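Local structure of methionine gamma-lyase (Trichomonas vaginalis, 1E5E) at residues M272-A275 and E276-S280. The protein belongs to the Cys/Met metabolism family of pyridoxal-phosphate-dependent enzymes, proteins of the aminotransferase-like clan. Sequence-based numbering, arbitrary orientation. Where two conformers were deposited one is given.
Sequences MKVA and EYLKS
Leu-278 lies one helical turn beyond Val-274, and the two side chains lie alongside each other and head in one direction, near the C-terminal end of helix 260-279. From its root outward, Leu-278 CB faces two carbonyl oxygens, 3.7 Å from Ala-275 O and 3.8 Å from Val-274 O. Leu-278 CG then comes to 3.3 Å from Val-274 O, because chi1 of -61° sets it beside the backbone N, the same nitrogen that donates to this oxygen. At the tip, Leu-278 CD1 meets Val-274 CG1 at 4.1 Å, an ordinary apolar contact. The backbone beneath is regular alpha-helix: Leu-278 N reaches Val-274 O at 3.0 Å, and the flanking i to i+4 bonds include Glu-276 N to Met-272 O at 3.1 Å and Lys-279 N to Ala-275 O at 3.0 Å. Their N-H...O angles, from 152° to 168°, confirm the assignment. The helix ends at Lys-279, and Ser-280 departs from helical phi/psi. On another side, Met-272 SD stands 3.4 Å from Glu-276 OE2, but Glu-276 was modelled in two conformers, so this approach is doubtful. Around the pair, Val-274 and Leu-278 both touch Ile-312 of strand 311-316, while Val-274 also meets Phe-388 of helix 381-396. Lys-279 NZ pairs in a salt bridge with Asp-294 OD1, and Lys-279 also makes a cation-pi contact with Phe-292. The chemistry is therefore divided: Val-274 and Leu-278 present a buried aliphatic strip to the five-stranded sheet, the helical bonds satisfy the polar backbone behind it, and the charged Lys-273, Glu-276 and Lys-279 are exposed.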
# COMPACT_ATOMS: atom_id res chain seq x y z
N MET A 272 28.50 0.79 19.80
CA MET A 272 29.77 0.92 20.54
C MET A 272 29.45 0.93 22.04
O MET A 272 30.15 0.21 22.78
CB MET A 272 30.56 2.16 20.13
CG MET A 272 31.91 2.31 20.83
SD MET A 272 33.04 0.92 20.58
CE MET A 272 33.75 1.26 18.99
N LYS A 273 28.44 1.66 22.51
CA LYS A 273 28.18 1.69 23.94
C LYS A 273 27.74 0.32 24.47
O LYS A 273 28.22 -0.12 25.52
CB LYS A 273 27.10 2.71 24.35
CG LYS A 273 27.54 4.14 24.05
CD LYS A 273 26.39 5.13 24.05
CE LYS A 273 26.95 6.55 23.79
NZ LYS A 273 25.76 7.45 23.68
N VAL A 274 26.87 -0.33 23.71
CA VAL A 274 26.37 -1.62 24.13
C VAL A 274 27.47 -2.68 24.12
O VAL A 274 27.54 -3.48 25.08
CB VAL A 274 25.16 -2.09 23.31
CG1 VAL A 274 24.78 -3.50 23.67
CG2 VAL A 274 23.98 -1.13 23.52
N ALA A 275 28.32 -2.63 23.11
CA ALA A 275 29.37 -3.65 23.04
C ALA A 275 30.32 -3.48 24.23
O ALA A 275 30.69 -4.48 24.81
CB ALA A 275 30.13 -3.59 21.72
N GLU A 276 30.71 -2.26 24.54
CA GLU A 276 31.59 -1.97 25.66
C GLU A 276 30.99 -2.47 26.98
O GLU A 276 31.69 -3.08 27.76
CB GLU A 276 31.88 -0.47 25.81
CG GLU A 276 32.77 0.06 24.71
CD GLU A 276 33.31 1.46 24.69
OE1 GLU A 276 33.20 2.26 25.64
OE2 GLU A 276 33.94 1.87 23.68
N TYR A 277 29.67 -2.30 27.16
CA TYR A 277 29.04 -2.79 28.37
C TYR A 277 29.08 -4.31 28.43
O TYR A 277 29.35 -4.88 29.49
CB TYR A 277 27.56 -2.29 28.44
CG TYR A 277 26.89 -2.96 29.64
CD1 TYR A 277 27.14 -2.47 30.91
CD2 TYR A 277 26.04 -4.02 29.49
CE1 TYR A 277 26.57 -3.06 32.02
CE2 TYR A 277 25.44 -4.63 30.58
CZ TYR A 277 25.74 -4.14 31.83
OH TYR A 277 25.20 -4.72 32.93
N LEU A 278 28.82 -5.01 27.33
CA LEU A 278 28.79 -6.46 27.33
C LEU A 278 30.17 -7.05 27.63
O LEU A 278 30.31 -7.98 28.41
CB LEU A 278 28.30 -7.05 26.00
CG LEU A 278 26.87 -6.66 25.59
CD1 LEU A 278 26.58 -7.14 24.16
CD2 LEU A 278 25.88 -7.24 26.58
N LYS A 279 31.18 -6.38 27.09
CA LYS A 279 32.54 -6.86 27.23
C LYS A 279 32.98 -6.86 28.70
O LYS A 279 33.77 -7.71 29.12
CB LYS A 279 33.44 -6.00 26.36
CG LYS A 279 34.93 -6.23 26.58
CD LYS A 279 35.71 -5.09 25.90
CE LYS A 279 36.24 -5.56 24.57
NZ LYS A 279 37.67 -5.99 24.65
N SER A 280 32.47 -5.94 29.50
CA SER A 280 32.97 -5.96 30.87
C SER A 280 32.03 -6.63 31.85
O SER A 280 32.25 -6.53 33.05
CB SER A 280 33.28 -4.49 31.19
OG SER A 280 32.04 -3.92 31.57